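Local coordinates for protein 4-oxalocrotonate decarboxylase NahK (Pseudomonas putida, PDB 5D2G) that catalyses the metal-dependent decarboxylation of (3E)-2-oxohex-3-enedioate to 2-oxopent-4-enoate and carbon dioxide in the breakdown of aromatic hydrocarbons, at residues I127-S132 against L204-E209; I123-E128 against V162-Y167. The protein carries 1 engineered substitution. All blocks are in the same frame, centred on the assembly; numbering follows the deposited sequence.

In the fold
Both contacts use strand 126-135, which belongs to the curled mixed sheet around the magnesium ion; contact 2 also takes in the residues leading into it. In chain order this shared region comes first, then segment 162-167, which begins on strand 153-163, then segment 204-209. Contact 2 (123-128 with 162-167) lies within the curled sheet, where 126-135 and 153-163 are antiparallel neighbours; contact 1 (127-132 with 204-209) joins that sheet to the separate five-stranded one through strand 205-210. Their centres are about 16 Å apart, and they share Ile127 and Glu128. The strand thus has its apolar residues against other strands while Glu128 and Glu130 hold the metal, which Glu161 also binds.

Contact 1: I127-S132 against L204-E209; sequences IEAEIS and LGVVME. With MG (magnesium ion), chain B.
Met208 makes the broadest contribution to this interface, its side chain reaching across from one sheet to the other, onto Ile127 and Ala129. Its methyl CE lies 3.7 Å from CD1 of Ile127 and also reaches the backbone, coming within 3.5 Å of the Ala129 N atom. With CG anti to the backbone N (chi1 169°) and the next torsion also extended, the chain carries SD alongside the Ile127 branch; the bend at the last torsion (-70°) then turns CE back onto Ala129 N. A flexible, unbranched thioether suits a place where one side chain must both cross and turn. Farther along, CB of Ala129 meets CG1 of Val206 at 3.4 Å, tighter than usual van der Waals contact, and the small alanine lets the beta-branched valine come this near. At the other end, the CD1 methyl of Ile131 touches CD2 of Leu204 at 3.9 Å, two branched chains crossing obliquely.

The strand axes approach to 8.3 Å and run nearly antiparallel, at 156°. Val270 and Tyr272 of strand 267-272 touch both Ala129 and Val206, extending the packing beside this pair.

Glu128 and Glu130 leave segment 127-132 away from Met208 and its neighbours. Their atoms Glu128 OE2 and Glu130 OE1 bind the magnesium ion at 2.0 and 1.9 Å, with Glu161 and three waters as the other ligands. Glu130 OE2 accepts from one of those waters and from Gly254 N, which helps fix the carboxylate's rotation. Close carboxylates would repel one another without the cation, so their juxtaposition is probably stabilised by the metal's charge.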
ATOM      1  N   ILE A 127       4.771   0.757  10.256  1.00 11.91           N
ATOM      2  CA  ILE A 127       4.411   1.955   9.514  1.00  9.26           C
ATOM      3  C   ILE A 127       5.506   2.249   8.501  1.00 11.94           C
ATOM      4  O   ILE A 127       6.655   1.836   8.674  1.00 11.54           O
ATOM      5  CB  ILE A 127       4.202   3.167  10.448  1.00  9.75           C
ATOM      6  CG1 ILE A 127       5.440   3.418  11.303  1.00 10.72           C
ATOM      7  CG2 ILE A 127       3.000   2.930  11.368  1.00  9.51           C
ATOM      8  CD1 ILE A 127       5.502   4.838  11.833  1.00 18.06           C
ATOM      9  N   GLU A 128       5.141   2.947   7.436  1.00  9.24           N
ATOM     10  CA  GLU A 128       6.110   3.364   6.448  1.00 12.90           C
ATOM     11  C   GLU A 128       5.633   4.722   5.938  1.00 11.47           C
ATOM     12  O   GLU A 128       4.422   4.937   5.776  1.00 10.62           O
ATOM     13  CB  GLU A 128       6.199   2.328   5.315  1.00 14.96           C
ATOM     14  CG  GLU A 128       4.878   1.977   4.681  1.00 17.64           C
ATOM     15  CD  GLU A 128       4.970   0.847   3.641  1.00 18.85           C
ATOM     16  OE1 GLU A 128       6.083   0.342   3.346  1.00 22.45           O
ATOM     17  OE2 GLU A 128       3.903   0.469   3.120  1.00 15.35           O
ATOM     18  N   ALA A 129       6.569   5.647   5.734  1.00 12.10           N
ATOM     19  CA  ALA A 129       6.230   6.982   5.238  1.00 12.59           C
ATOM     20  C   ALA A 129       6.082   6.945   3.725  1.00 13.46           C
ATOM     21  O   ALA A 129       6.921   6.368   3.027  1.00 10.29           O
ATOM     22  CB  ALA A 129       7.286   7.956   5.615  1.00 12.64           C
ATOM     23  N   GLU A 130       5.022   7.566   3.217  1.00  9.89           N
ATOM     24  CA  GLU A 130       4.770   7.573   1.786  1.00  9.58           C
ATOM     25  C   GLU A 130       4.265   8.921   1.313  1.00 12.14           C
ATOM     26  O   GLU A 130       3.902   9.800   2.114  1.00 11.38           O
ATOM     27  CB  GLU A 130       3.750   6.491   1.398  1.00  8.69           C
ATOM     28  CG  GLU A 130       3.990   5.129   2.069  1.00 11.25           C
ATOM     29  CD  GLU A 130       3.276   3.982   1.390  1.00 10.86           C
ATOM     30  OE1 GLU A 130       3.205   2.906   2.021  1.00  8.18           O
ATOM     31  OE2 GLU A 130       2.811   4.136   0.234  1.00 12.32           O
ATOM     32  N   ILE A 131       4.236   9.075   0.000  1.00 12.51           N
ATOM     33  CA  ILE A 131       3.560  10.207  -0.600  1.00 10.24           C
ATOM     34  C   ILE A 131       2.414   9.628  -1.436  1.00 12.09           C
ATOM     35  O   ILE A 131       2.598   8.670  -2.197  1.00 11.05           O
ATOM     36  CB  ILE A 131       4.555  11.109  -1.401  1.00 19.58           C
ATOM     37  CG1 ILE A 131       3.901  12.437  -1.774  1.00 16.24           C
ATOM     38  CG2 ILE A 131       5.102  10.397  -2.623  1.00 16.99           C
ATOM     39  CD1 ILE A 131       3.731  13.354  -0.580  1.00 24.53           C
ATOM     40  N   SER A 132       1.211  10.146  -1.227  1.00  9.56           N
ATOM     41  CA  SER A 132       0.071   9.709  -2.008  1.00  9.10           C
ATOM     42  C   SER A 132      -0.242  10.808  -2.989  1.00  9.70           C
ATOM     43  O   SER A 132       0.137  11.972  -2.786  1.00 10.48           O
ATOM     44  CB  SER A 132      -1.148   9.461  -1.122  1.00 13.11           C
ATOM     45  OG  SER A 132      -0.865   8.490  -0.122  1.00 11.46           O
ATOM     46  N   LEU A 204      12.098  15.023  -2.158  1.00 17.89           N
ATOM     47  CA  LEU A 204      11.261  15.220  -0.971  1.00 18.27           C
ATOM     48  C   LEU A 204      11.772  14.405   0.209  1.00 19.25           C
ATOM     49  O   LEU A 204      11.612  13.187   0.247  1.00 18.87           O
ATOM     50  CB  LEU A 204       9.806  14.847  -1.260  1.00 19.92           C
ATOM     51  CG  LEU A 204       8.888  14.792  -0.032  1.00 27.22           C
ATOM     52  CD1 LEU A 204       8.731  16.174   0.533  1.00 28.64           C
ATOM     53  CD2 LEU A 204       7.535  14.191  -0.382  1.00 26.51           C
ATOM     54  N   GLY A 205      12.381  15.081   1.176  1.00 19.13           N
ATOM     55  CA  GLY A 205      12.934  14.401   2.331  1.00 15.57           C
ATOM     56  C   GLY A 205      11.874  14.061   3.360  1.00 19.31           C
ATOM     57  O   GLY A 205      10.939  14.836   3.618  1.00 16.35           O
ATOM     58  N   VAL A 206      12.043  12.889   3.966  1.00 16.80           N
ATOM     59  CA  VAL A 206      11.122  12.386   4.953  1.00 12.21           C
ATOM     60  C   VAL A 206      11.898  11.918   6.173  1.00 14.76           C
ATOM     61  O   VAL A 206      12.919  11.238   6.053  1.00 19.02           O
ATOM     62  CB  VAL A 206      10.301  11.236   4.368  1.00 20.39           C
ATOM     63  CG1 VAL A 206       9.586  10.495   5.451  1.00 17.56           C
ATOM     64  CG2 VAL A 206       9.316  11.761   3.316  1.00 20.09           C
ATOM     65  N   VAL A 207      11.428  12.315   7.348  1.00 16.66           N
ATOM     66  CA  VAL A 207      12.052  11.924   8.608  1.00 15.42           C
ATOM     67  C   VAL A 207      10.987  11.269   9.465  1.00 14.84           C
ATOM     68  O   VAL A 207      10.003  11.922   9.816  1.00 15.25           O
ATOM     69  CB  VAL A 207      12.600  13.156   9.357  1.00 13.36           C
ATOM     70  CG1 VAL A 207      13.160  12.750  10.717  1.00 14.92           C
ATOM     71  CG2 VAL A 207      13.666  13.861   8.525  1.00 14.69           C
ATOM     72  N   MET A 208      11.152   9.985   9.787  1.00 13.29           N
ATOM     73  CA  MET A 208      10.167   9.305  10.628  1.00 10.12           C
ATOM     74  C   MET A 208      10.661   9.217  12.061  1.00 15.31           C
ATOM     75  O   MET A 208      11.755   8.702  12.318  1.00 12.62           O
ATOM     76  CB  MET A 208       9.856   7.904  10.100  1.00 11.70           C
ATOM     77  CG  MET A 208       9.042   7.049  11.071  1.00 13.53           C
ATOM     78  SD  MET A 208       8.871   5.371  10.434  1.00 19.31           S
ATOM     79  CE  MET A 208       7.757   5.686   9.065  1.00 20.18           C
ATOM     80  N   GLU A 209       9.852   9.730  12.987  1.00 11.69           N
ATOM     81  CA  GLU A 209      10.148   9.659  14.411  1.00 15.35           C
ATOM     82  C   GLU A 209       9.113   8.777  15.066  1.00 15.75           C
ATOM     83  O   GLU A 209       7.934   8.787  14.687  1.00 13.60           O
ATOM     84  CB  GLU A 209      10.137  11.055  15.057  1.00 12.23           C
ATOM     85  CG  GLU A 209      11.279  11.954  14.575  1.00 16.44           C
ATOM     86  CD  GLU A 209      11.034  13.435  14.829  1.00 28.69           C
ATOM     87  OE1 GLU A 209      10.236  13.768  15.731  1.00 29.58           O
ATOM     88  OE2 GLU A 209      11.641  14.269  14.113  1.00 35.08           O
TER
HETATM   89 MG    MG B 301       2.815   1.080   1.611  1.00  9.15          MG
HETATM   90  O   HOH W   1       1.911   1.632  -0.120  1.00  6.22           O
HETATM   91  O   HOH W   2       2.935  -0.701   0.911  1.00 17.86           O
HETATM   92  O   HOH W   3       4.672   0.789   0.600  1.00 14.31           O

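Contact 2: I123-E128 against V162-Y167; sequences IHPKIE and VIDSRY. With MG (magnesium ion), chain B.
Asp164 grips the turn before strand 126-135 by receiving two successive backbone N-H groups. Ile123 N donates to Asp164 OD2 at 2.7 Å, almost straight at 177°, and His124 N donates to Asp164 OD1 at 2.6 Å. Both oxygens are met on their syn sides, somewhat out of the carboxylate plane. Two acceptors on a short stem make aspartate well suited to this pair of hydrogen bonds, and CG anti to the backbone N (chi1 -172°) swings them across to the turn.

The backbones continue the pairing: Lys126 N gives to Ile163 O and Ile163 N returns a bond to Lys126 O, the antiparallel hydrogen-bonded pair. Ile127 and Val162 follow as a non-hydrogen-bonded pair. A water bridges His124 O, to which it donates, and Ser165 N, from which it accepts.

At the imidazole, NE2 makes a weak bond to Ser165 O, 2.7 Å away at the ring edge. The ring stands nearly upright to the Asp164 carboxylate, their planes 85° apart, while CG2 of Ile123 covers one face. Ser165 OG accepts from Tyr167 N, an ST turn that shapes the chain after the strand.

Apolar contacts fill the flanks. Pro125 CB rests on CG1 of Val162 at 3.6 Å, a rigid ring against a branched side chain, and CD1 of Ile123 reaches CG of Arg166, whose guanidinium is engaged by Asp180.

At the metal site, Ile163 CG2 lies 3.4 Å from Glu128 OE2, the oxygen that binds magnesium, the two side chains crossing at about a right angle. Together these interactions join an antiparallel strand pair to the loop segments beside it, bordering the acidic metal site of the FAH-type fold, where Glu128, Glu130 and Glu161 hold magnesium.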
ATOM      1  N   ILE A 123      -2.437  -7.113  13.939  1.00  9.35           N
ATOM      2  CA  ILE A 123      -1.652  -8.284  14.352  1.00  8.98           C
ATOM      3  C   ILE A 123      -0.226  -7.901  14.714  1.00 11.86           C
ATOM      4  O   ILE A 123       0.192  -8.018  15.863  1.00 11.04           O
ATOM      5  CB  ILE A 123      -1.653  -9.355  13.259  1.00  8.88           C
ATOM      6  CG1 ILE A 123      -3.089  -9.715  12.907  1.00  9.14           C
ATOM      7  CG2 ILE A 123      -0.899 -10.603  13.716  1.00 10.98           C
ATOM      8  CD1 ILE A 123      -3.226 -10.563  11.646  1.00  8.50           C
ATOM      9  N   HIS A 124       0.526  -7.445  13.727  1.00  9.68           N
ATOM     10  CA  HIS A 124       1.887  -7.023  13.972  1.00  9.95           C
ATOM     11  C   HIS A 124       2.192  -5.860  13.052  1.00 12.10           C
ATOM     12  O   HIS A 124       2.927  -6.004  12.067  1.00  9.47           O
ATOM     13  CB  HIS A 124       2.883  -8.169  13.777  1.00 14.10           C
ATOM     14  CG  HIS A 124       2.400  -9.273  12.880  1.00 18.35           C
ATOM     15  ND1 HIS A 124       2.595 -10.609  13.180  1.00 23.78           N
ATOM     16  CD2 HIS A 124       1.750  -9.250  11.689  1.00 14.03           C
ATOM     17  CE1 HIS A 124       2.080 -11.356  12.216  1.00 24.90           C
ATOM     18  NE2 HIS A 124       1.569 -10.556  11.296  1.00 17.00           N
ATOM     19  N   PRO A 125       1.614  -4.694  13.373  1.00 13.68           N
ATOM     20  CA  PRO A 125       1.658  -3.568  12.432  1.00 14.44           C
ATOM     21  C   PRO A 125       3.033  -2.903  12.345  1.00 12.42           C
ATOM     22  O   PRO A 125       3.837  -2.925  13.289  1.00  9.81           O
ATOM     23  CB  PRO A 125       0.640  -2.586  13.012  1.00  8.48           C
ATOM     24  CG  PRO A 125       0.676  -2.872  14.531  1.00  9.07           C
ATOM     25  CD  PRO A 125       0.927  -4.361  14.640  1.00 10.32           C
ATOM     26  N   LYS A 126       3.286  -2.327  11.177  1.00 10.50           N
ATOM     27  CA  LYS A 126       4.473  -1.541  10.925  1.00 12.87           C
ATOM     28  C   LYS A 126       4.008  -0.322  10.171  1.00 12.18           C
ATOM     29  O   LYS A 126       2.964  -0.354   9.507  1.00  8.84           O
ATOM     30  CB  LYS A 126       5.446  -2.319  10.037  1.00 12.08           C
ATOM     31  CG  LYS A 126       5.958  -3.605  10.665  1.00 14.67           C
ATOM     32  CD  LYS A 126       7.015  -4.263   9.773  1.00 17.89           C
ATOM     33  CE  LYS A 126       7.546  -5.545  10.400  1.00 24.66           C
ATOM     34  NZ  LYS A 126       8.733  -6.074   9.670  1.00 28.39           N
ATOM     35  N   ILE A 127       4.771   0.757  10.256  1.00 11.91           N
ATOM     36  CA  ILE A 127       4.411   1.955   9.514  1.00  9.26           C
ATOM     37  C   ILE A 127       5.506   2.249   8.501  1.00 11.94           C
ATOM     38  O   ILE A 127       6.655   1.836   8.674  1.00 11.54           O
ATOM     39  CB  ILE A 127       4.202   3.167  10.448  1.00  9.75           C
ATOM     40  CG1 ILE A 127       5.440   3.418  11.303  1.00 10.72           C
ATOM     41  CG2 ILE A 127       3.000   2.930  11.368  1.00  9.51           C
ATOM     42  CD1 ILE A 127       5.502   4.838  11.833  1.00 18.06           C
ATOM     43  N   GLU A 128       5.141   2.947   7.436  1.00  9.24           N
ATOM     44  CA  GLU A 128       6.110   3.364   6.448  1.00 12.90           C
ATOM     45  C   GLU A 128       5.633   4.722   5.938  1.00 11.47           C
ATOM     46  O   GLU A 128       4.422   4.937   5.776  1.00 10.62           O
ATOM     47  CB  GLU A 128       6.199   2.328   5.315  1.00 14.96           C
ATOM     48  CG  GLU A 128       4.878   1.977   4.681  1.00 17.64           C
ATOM     49  CD  GLU A 128       4.970   0.847   3.641  1.00 18.85           C
ATOM     50  OE1 GLU A 128       6.083   0.342   3.346  1.00 22.45           O
ATOM     51  OE2 GLU A 128       3.903   0.469   3.120  1.00 15.35           O
ATOM     52  N   VAL A 162      -0.030   2.067   7.611  1.00  8.96           N
ATOM     53  CA  VAL A 162       0.203   1.038   8.601  1.00 10.22           C
ATOM     54  C   VAL A 162      -0.015  -0.247   7.839  1.00  9.40           C
ATOM     55  O   VAL A 162      -1.121  -0.484   7.318  1.00  8.11           O
ATOM     56  CB  VAL A 162      -0.796   1.092   9.749  1.00 11.62           C
ATOM     57  CG1 VAL A 162      -0.439   0.021  10.772  1.00  7.67           C
ATOM     58  CG2 VAL A 162      -0.791   2.484  10.397  1.00  9.26           C
ATOM     59  N   ILE A 163       1.030  -1.059   7.728  1.00  8.34           N
ATOM     60  CA  ILE A 163       0.874  -2.334   7.037  1.00  8.81           C
ATOM     61  C   ILE A 163       0.882  -3.421   8.089  1.00  7.67           C
ATOM     62  O   ILE A 163       1.459  -3.257   9.157  1.00 10.01           O
ATOM     63  CB  ILE A 163       1.974  -2.594   5.993  1.00  7.00           C
ATOM     64  CG1 ILE A 163       3.361  -2.532   6.631  1.00  7.65           C
ATOM     65  CG2 ILE A 163       1.877  -1.602   4.832  1.00  8.57           C
ATOM     66  CD1 ILE A 163       4.495  -2.825   5.622  1.00  7.98           C
ATOM     67  N   ASP A 164       0.216  -4.531   7.791  1.00  6.92           N
ATOM     68  CA  ASP A 164       0.093  -5.584   8.774  1.00  8.66           C
ATOM     69  C   ASP A 164      -0.153  -6.846   7.995  1.00 10.57           C
ATOM     70  O   ASP A 164      -1.287  -7.150   7.639  1.00 13.62           O
ATOM     71  CB  ASP A 164      -1.082  -5.260   9.701  1.00  7.13           C
ATOM     72  CG  ASP A 164      -1.178  -6.181  10.883  1.00  7.82           C
ATOM     73  OD1 ASP A 164      -0.154  -6.777  11.283  1.00  9.17           O
ATOM     74  OD2 ASP A 164      -2.306  -6.293  11.419  1.00  7.51           O
ATOM     75  N   SER A 165       0.919  -7.570   7.693  1.00  7.63           N
ATOM     76  CA  SER A 165       0.755  -8.843   7.023  1.00  8.50           C
ATOM     77  C   SER A 165      -0.060  -9.738   7.924  1.00 11.95           C
ATOM     78  O   SER A 165       0.205  -9.826   9.126  1.00  9.67           O
ATOM     79  CB  SER A 165       2.101  -9.507   6.772  1.00 10.84           C
ATOM     80  OG  SER A 165       1.882 -10.726   6.079  1.00  8.75           O
ATOM     81  N   ARG A 166      -1.033 -10.426   7.337  1.00 10.50           N
ATOM     82  CA  ARG A 166      -1.845 -11.361   8.095  1.00 12.98           C
ATOM     83  C   ARG A 166      -1.158 -12.715   8.245  1.00  9.03           C
ATOM     84  O   ARG A 166      -1.692 -13.640   8.857  1.00 11.80           O
ATOM     85  CB  ARG A 166      -3.223 -11.494   7.443  1.00  7.96           C
ATOM     86  CG  ARG A 166      -4.284 -10.607   8.091  1.00  7.61           C
ATOM     87  CD  ARG A 166      -3.997  -9.119   7.960  1.00  7.12           C
ATOM     88  NE  ARG A 166      -3.870  -8.704   6.554  1.00  6.79           N
ATOM     89  CZ  ARG A 166      -3.959  -7.451   6.131  1.00 11.80           C
ATOM     90  NH1 ARG A 166      -3.822  -7.171   4.833  1.00  7.03           N
ATOM     91  NH2 ARG A 166      -4.198  -6.476   7.003  1.00  8.33           N
ATOM     92  N   TYR A 167       0.056 -12.828   7.729  1.00  9.33           N
ATOM     93  CA  TYR A 167       0.744 -14.107   7.790  1.00 10.26           C
ATOM     94  C   TYR A 167       1.629 -14.204   9.011  1.00 15.32           C
ATOM     95  O   TYR A 167       2.188 -13.204   9.458  1.00 10.66           O
ATOM     96  CB  TYR A 167       1.544 -14.348   6.520  1.00 10.51           C
ATOM     97  CG  TYR A 167       0.655 -14.339   5.304  1.00 11.00           C
ATOM     98  CD1 TYR A 167      -0.385 -15.252   5.179  1.00 10.25           C
ATOM     99  CD2 TYR A 167       0.841 -13.409   4.294  1.00 10.83           C
ATOM    100  CE1 TYR A 167      -1.215 -15.248   4.055  1.00 10.00           C
ATOM    101  CE2 TYR A 167       0.020 -13.394   3.172  1.00  9.15           C
ATOM    102  CZ  TYR A 167      -1.000 -14.319   3.064  1.00  9.39           C
ATOM    103  OH  TYR A 167      -1.820 -14.320   1.960  1.00  9.20           O
TER
HETATM  104 MG    MG B 301       2.815   1.080   1.611  1.00  9.15          MG
HETATM  105  O   HOH W   4       3.205  -7.056   9.729  1.00 24.35           O
HETATM  106  O   HOH W   1       1.911   1.632  -0.120  1.00  6.22           O
HETATM  107  O   HOH W   2       2.935  -0.701   0.911  1.00 17.86           O
HETATM  108  O   HOH W   3       4.672   0.789   0.600  1.00 14.31           O